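Local coordinates for glycosyl hydrolases family 2, sugar binding domain protein (Bacteroides uniformis str. 3978 T3 ii, PDB 6D1P) that probably hydrolyses the glycosidic bonds of glucuronide-type substrates as a beta-glucuronidase of glycoside hydrolase family 2, at residues Glu496-Gly501 / Phe508-Trp513; Val120-Thr125 / Thr142-Ala147. One frame throughout, in Å; residues are numbered along the deposited sequence.

Interaction 1 (Glu496-Gly501 / Phe508-Trp513)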
loop_
_atom_site.group_PDB
_atom_site.type_symbol
_atom_site.label_atom_id
_atom_site.label_comp_id
_atom_site.label_asym_id
_atom_site.label_seq_id
_atom_site.Cartn_x
_atom_site.Cartn_y
_atom_site.Cartn_z
ATOM N N GLU A 496 -8.284 47.816 3.237
ATOM C CA GLU A 496 -7.021 48.446 2.870
ATOM C C GLU A 496 -6.223 47.550 1.916
ATOM O O GLU A 496 -5.810 47.991 0.836
ATOM C CB GLU A 496 -6.225 48.780 4.142
ATOM C CG GLU A 496 -4.819 49.375 3.900
ATOM C CD GLU A 496 -3.974 49.512 5.176
ATOM O OE1 GLU A 496 -4.545 49.597 6.294
ATOM O OE2 GLU A 496 -2.725 49.527 5.059
ATOM N N MET A 497 -6.051 46.264 2.279
ATOM C CA MET A 497 -5.343 45.318 1.412
ATOM C C MET A 497 -6.079 45.109 0.091
ATOM O O MET A 497 -5.448 44.968 -0.967
ATOM C CB MET A 497 -5.161 43.985 2.132
ATOM C CG MET A 497 -4.445 44.114 3.455
ATOM S SD MET A 497 -4.778 42.742 4.589
ATOM C CE MET A 497 -3.660 41.451 4.003
ATOM N N GLU A 498 -7.413 45.096 0.126
ATOM C CA GLU A 498 -8.150 44.943 -1.124
ATOM C C GLU A 498 -7.962 46.156 -2.026
ATOM O O GLU A 498 -7.810 46.014 -3.252
ATOM C CB GLU A 498 -9.636 44.725 -0.842
ATOM C CG GLU A 498 -10.400 44.092 -1.990
ATOM C CD GLU A 498 -10.235 42.570 -2.009
ATOM O OE1 GLU A 498 -9.082 42.110 -1.917
ATOM O OE2 GLU A 498 -11.257 41.843 -2.084
ATOM N N THR A 499 -7.982 47.357 -1.441
ATOM C CA THR A 499 -7.785 48.565 -2.237
ATOM C C THR A 499 -6.385 48.603 -2.832
ATOM O O THR A 499 -6.217 48.913 -4.020
ATOM C CB THR A 499 -8.045 49.811 -1.388
ATOM O OG1 THR A 499 -9.348 49.735 -0.796
ATOM C CG2 THR A 499 -8.000 51.038 -2.254
ATOM N N ALA A 500 -5.372 48.261 -2.028
ATOM C CA ALA A 500 -4.010 48.155 -2.554
ATOM C C ALA A 500 -3.954 47.205 -3.741
ATOM O O ALA A 500 -3.297 47.491 -4.751
ATOM C CB ALA A 500 -3.055 47.689 -1.457
ATOM N N GLY A 501 -4.667 46.082 -3.651
ATOM C CA GLY A 501 -4.617 45.109 -4.727
ATOM C C GLY A 501 -5.335 45.588 -5.968
ATOM O O GLY A 501 -4.909 45.300 -7.090
ATOM N N PHE A 508 -8.701 43.422 -11.571
ATOM C CA PHE A 508 -8.474 42.756 -10.300
ATOM C C PHE A 508 -9.646 41.847 -9.962
ATOM O O PHE A 508 -10.806 42.184 -10.224
ATOM C CB PHE A 508 -8.274 43.787 -9.194
ATOM C CG PHE A 508 -8.209 43.209 -7.800
ATOM C CD1 PHE A 508 -9.365 42.990 -7.068
ATOM C CD2 PHE A 508 -6.984 42.943 -7.203
ATOM C CE1 PHE A 508 -9.310 42.492 -5.778
ATOM C CE2 PHE A 508 -6.918 42.453 -5.914
ATOM C CZ PHE A 508 -8.088 42.221 -5.198
ATOM N N LEU A 509 -9.337 40.706 -9.352
ATOM C CA LEU A 509 -10.352 39.783 -8.877
ATOM C C LEU A 509 -9.750 39.061 -7.689
ATOM O O LEU A 509 -8.643 38.527 -7.801
ATOM C CB LEU A 509 -10.746 38.807 -9.988
ATOM C CG LEU A 509 -11.827 37.771 -9.704
ATOM C CD1 LEU A 509 -13.060 38.429 -9.082
ATOM C CD2 LEU A 509 -12.191 37.054 -10.999
ATOM N N HIS A 510 -10.427 39.078 -6.546
ATOM C CA HIS A 510 -9.833 38.489 -5.352
ATOM C C HIS A 510 -10.191 37.002 -5.288
ATOM O O HIS A 510 -11.281 36.627 -4.858
ATOM C CB HIS A 510 -10.257 39.229 -4.094
ATOM C CG HIS A 510 -9.600 38.709 -2.857
ATOM N ND1 HIS A 510 -9.578 39.411 -1.672
ATOM C CD2 HIS A 510 -8.946 37.544 -2.616
ATOM C CE1 HIS A 510 -8.939 38.705 -0.756
ATOM N NE2 HIS A 510 -8.553 37.564 -1.300
ATOM N N ALA A 511 -9.263 36.150 -5.703
ATOM C CA ALA A 511 -9.425 34.701 -5.601
ATOM C C ALA A 511 -8.695 34.211 -4.358
ATOM O O ALA A 511 -7.477 34.404 -4.238
ATOM C CB ALA A 511 -8.892 33.991 -6.845
ATOM N N GLU A 512 -9.459 33.616 -3.433
ATOM C CA GLU A 512 -9.031 32.913 -2.224
ATOM C C GLU A 512 -8.924 33.874 -1.051
ATOM O O GLU A 512 -8.160 34.840 -1.100
ATOM C CB GLU A 512 -7.702 32.151 -2.417
ATOM C CG GLU A 512 -7.758 31.084 -3.489
ATOM C CD GLU A 512 -6.564 30.106 -3.443
ATOM O OE1 GLU A 512 -5.961 29.931 -2.360
ATOM O OE2 GLU A 512 -6.216 29.536 -4.506
ATOM N N TRP A 513 -9.704 33.602 -0.004
ATOM C CA TRP A 513 -9.639 34.232 1.307
ATOM C C TRP A 513 -10.555 33.447 2.229
ATOM O O TRP A 513 -11.420 32.696 1.773
ATOM C CB TRP A 513 -10.067 35.703 1.275
ATOM C CG TRP A 513 -11.474 35.906 0.831
ATOM C CD1 TRP A 513 -11.918 36.020 -0.454
ATOM C CD2 TRP A 513 -12.630 36.034 1.668
ATOM N NE1 TRP A 513 -13.284 36.204 -0.473
ATOM C CE2 TRP A 513 -13.740 36.231 0.821
ATOM C CE3 TRP A 513 -12.832 36.017 3.054
ATOM C CZ2 TRP A 513 -15.027 36.413 1.314
ATOM C CZ3 TRP A 513 -14.110 36.185 3.537
ATOM C CH2 TRP A 513 -15.192 36.379 2.674
#
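Glu-498 reaches from its helix to the ring of His-510 and presents its carboxylate to ND1, a His-carboxylate hydrogen bond. The straighter bond, ND1 of His-510 to OE2 of Glu-498 (3.0 Å, 151°), uses the syn lone pair and lies almost in the imidazole plane. OE1 of Glu-498 is 2.8 Å from ND1 of His-510, but that bond is bent and weak. OE2 also bonds Tyr-494 OH. NE2 of His-510 is held weakly by the carbonyl of Glu-512, whose side chain forms a salt bridge with Arg-362.

Phe-508 completes the tight part. A chi1 of 172°, which sets CG opposite the backbone N, brings CZ of Phe-508, edge on, to 3.4 Å from OE1 of Glu-498, and its CD2 to 3.1 Å from O of Gly-501. Cutting Phe-508 back to an alanine is likely to open a gap against Gly-501 and take the ring edge from OE1 of Glu-498, though the His-510 bonds would remain.

The helix's other side is looser: Glu-496 and Ala-500 are exposed. Helix 494-503 links strands 477-479 and 510-511 of the TIM barrel, and His-510 is tied by backbone bonds to Gly-572 and Leu-574 in strand 572-574.

Interaction 2 (Val120-Thr125 / Thr142-Ala147)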
loop_
_atom_site.group_PDB
_atom_site.type_symbol
_atom_site.label_atom_id
_atom_site.label_comp_id
_atom_site.label_asym_id
_atom_site.label_seq_id
_atom_site.Cartn_x
_atom_site.Cartn_y
_atom_site.Cartn_z
ATOM N N VAL A 120 -5.418 1.848 -21.856
ATOM C CA VAL A 120 -6.638 1.116 -22.176
ATOM C C VAL A 120 -6.295 -0.103 -23.030
ATOM O O VAL A 120 -5.607 0.020 -24.050
ATOM C CB VAL A 120 -7.646 2.013 -22.910
ATOM C CG1 VAL A 120 -8.976 1.313 -23.012
ATOM C CG2 VAL A 120 -7.775 3.325 -22.193
ATOM N N TYR A 121 -6.812 -1.270 -22.639
ATOM C CA TYR A 121 -6.530 -2.516 -23.336
ATOM C C TYR A 121 -7.822 -3.227 -23.695
ATOM O O TYR A 121 -8.718 -3.348 -22.859
ATOM C CB TYR A 121 -5.674 -3.446 -22.481
ATOM C CG TYR A 121 -4.301 -2.926 -22.144
ATOM C CD1 TYR A 121 -4.113 -1.986 -21.129
ATOM C CD2 TYR A 121 -3.181 -3.408 -22.813
ATOM C CE1 TYR A 121 -2.836 -1.529 -20.813
ATOM C CE2 TYR A 121 -1.911 -2.953 -22.508
ATOM C CZ TYR A 121 -1.736 -2.018 -21.513
ATOM O OH TYR A 121 -0.456 -1.584 -21.222
ATOM N N VAL A 122 -7.917 -3.679 -24.942
ATOM C CA VAL A 122 -8.850 -4.721 -25.358
ATOM C C VAL A 122 -8.066 -6.028 -25.392
ATOM O O VAL A 122 -7.084 -6.152 -26.140
ATOM C CB VAL A 122 -9.458 -4.417 -26.736
ATOM C CG1 VAL A 122 -10.188 -5.655 -27.283
ATOM C CG2 VAL A 122 -10.382 -3.202 -26.689
ATOM N N TYR A 123 -8.487 -7.003 -24.591
ATOM C CA TYR A 123 -7.696 -8.216 -24.403
ATOM C C TYR A 123 -6.222 -7.852 -24.200
ATOM O O TYR A 123 -5.903 -7.105 -23.271
ATOM C CB TYR A 123 -7.899 -9.172 -25.582
ATOM C CG TYR A 123 -7.365 -10.565 -25.339
ATOM C CD1 TYR A 123 -6.571 -11.195 -26.289
ATOM C CD2 TYR A 123 -7.635 -11.242 -24.150
ATOM C CE1 TYR A 123 -6.061 -12.471 -26.071
ATOM C CE2 TYR A 123 -7.137 -12.516 -23.925
ATOM C CZ TYR A 123 -6.344 -13.129 -24.895
ATOM O OH TYR A 123 -5.836 -14.395 -24.688
ATOM N N THR A 124 -5.313 -8.317 -25.061
ATOM C CA THR A 124 -3.890 -8.090 -24.842
ATOM C C THR A 124 -3.327 -6.966 -25.691
ATOM O O THR A 124 -2.106 -6.870 -25.840
ATOM C CB THR A 124 -3.092 -9.362 -25.116
ATOM O OG1 THR A 124 -3.180 -9.677 -26.510
ATOM C CG2 THR A 124 -3.635 -10.503 -24.292
ATOM N N THR A 125 -4.181 -6.120 -26.241
ATOM C CA THR A 125 -3.776 -5.081 -27.172
ATOM C C THR A 125 -4.033 -3.722 -26.532
ATOM O O THR A 125 -5.167 -3.425 -26.137
ATOM C CB THR A 125 -4.555 -5.213 -28.480
ATOM O OG1 THR A 125 -4.394 -6.539 -28.993
ATOM C CG2 THR A 125 -4.048 -4.207 -29.508
ATOM N N THR A 142 -12.804 0.121 -31.867
ATOM C CA THR A 142 -13.572 -0.500 -32.943
ATOM C C THR A 142 -12.784 -1.612 -33.626
ATOM O O THR A 142 -13.276 -2.737 -33.775
ATOM C CB THR A 142 -13.998 0.576 -33.952
ATOM O OG1 THR A 142 -14.841 1.531 -33.299
ATOM C CG2 THR A 142 -14.756 -0.035 -35.112
ATOM N N GLU A 143 -11.554 -1.322 -34.040
ATOM C CA GLU A 143 -10.796 -2.316 -34.785
ATOM C C GLU A 143 -10.331 -3.463 -33.898
ATOM O O GLU A 143 -10.260 -4.608 -34.358
ATOM C CB GLU A 143 -9.617 -1.649 -35.499
ATOM C CG GLU A 143 -10.010 -1.115 -36.869
ATOM C CD GLU A 143 -10.899 -2.107 -37.629
ATOM O OE1 GLU A 143 -12.142 -1.903 -37.672
ATOM O OE2 GLU A 143 -10.352 -3.104 -38.163
ATOM N N ALA A 144 -10.034 -3.189 -32.626
ATOM C CA ALA A 144 -9.565 -4.255 -31.749
ATOM C C ALA A 144 -10.698 -5.193 -31.354
ATOM O O ALA A 144 -10.470 -6.402 -31.183
ATOM C CB ALA A 144 -8.902 -3.664 -30.508
ATOM N N VAL A 145 -11.918 -4.663 -31.204
ATOM C CA VAL A 145 -13.063 -5.529 -30.952
ATOM C C VAL A 145 -13.266 -6.472 -32.129
ATOM O O VAL A 145 -13.482 -7.680 -31.959
ATOM C CB VAL A 145 -14.330 -4.702 -30.678
ATOM C CG1 VAL A 145 -15.548 -5.595 -30.742
ATOM C CG2 VAL A 145 -14.261 -4.038 -29.311
ATOM N N GLU A 146 -13.181 -5.931 -33.344
ATOM C CA GLU A 146 -13.297 -6.736 -34.547
ATOM C C GLU A 146 -12.229 -7.820 -34.557
ATOM O O GLU A 146 -12.553 -9.010 -34.458
ATOM C CB GLU A 146 -13.201 -5.846 -35.787
ATOM C CG GLU A 146 -13.324 -6.604 -37.102
ATOM C CD GLU A 146 -14.557 -7.503 -37.153
ATOM O OE1 GLU A 146 -15.654 -7.045 -36.746
ATOM O OE2 GLU A 146 -14.424 -8.669 -37.596
ATOM N N ALA A 147 -10.952 -7.423 -34.641
ATOM C CA ALA A 147 -9.875 -8.406 -34.709
ATOM C C ALA A 147 -9.947 -9.410 -33.574
ATOM O O ALA A 147 -9.441 -10.526 -33.716
ATOM C CB ALA A 147 -8.507 -7.726 -34.694
#
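Val-122 and Ala-144 carry this contact, and it is apolar. The Ala-144 methyl, CB, rests against the fork of the valine, 3.9 Å from CB of Val-122. The two branches are almost as near: CG1 of Val-122 is 4.0 Å and CG2 of Val-122 is 4.1 Å from that same Ala-144 CB. CG1 stands anti to the backbone N of Val-122 (chi1 168°), which also places CG1 of Val-122 4.0 Å from O of Ala-144. Ile-127 touches both partners, and Ile-162 and Ile-164 add aliphatic packing round the valine.

The hydrogen bonds nearby run within a segment or to other parts of the domain. A type II' turn from Val-122 to Thr-125 is closed by Val-122 N to Thr-125 O (3.0 Å) and Thr-125 N to Val-122 O (2.9 Å); Tyr-123 takes the positive phi of 44° that such a turn needs. Thr-142 OG1 bonds Thr-107 N and Asp-140 OD1.

Among aromatics, Tyr-123 has CG2 of Thr-124 3.5 Å above its ring centre, and its ring meets Phe-148, so hairpin and helix also join beyond the two segments. Thr-124 packs on Gln-436 of the second subunit.

Backbone bonds are made within the hairpin, to strand 162-169 and along the helix (Ala-147 N to Glu-143 O, 2.9 Å). Side-chain carbon is left to meet across, and the contact rests on dispersion and burial, without directional bonds between the segments.

In the fold
Interactions 1 and 2 share no secondary-structure element and lie on opposite sides of the chain's centre, about 53 Å apart between centres and about 32 Å between nearest atoms. Each sets a helix against a strand and the loop beside it, and the residues that meet are mainly buried, but interaction 1 lies nearer the middle of the chain (22 Å against 36 Å). It belongs to the TIM barrel range and combines directional carboxylate-imidazole bonding with packing of a phenylalanine ring against carboxylate and backbone, over 206 Å². Interaction 2, in the sugar-binding range, buries 132 Å² chiefly through aliphatic groups, and its turn also touches the second subunit, whereas interaction 1 meets no other chain.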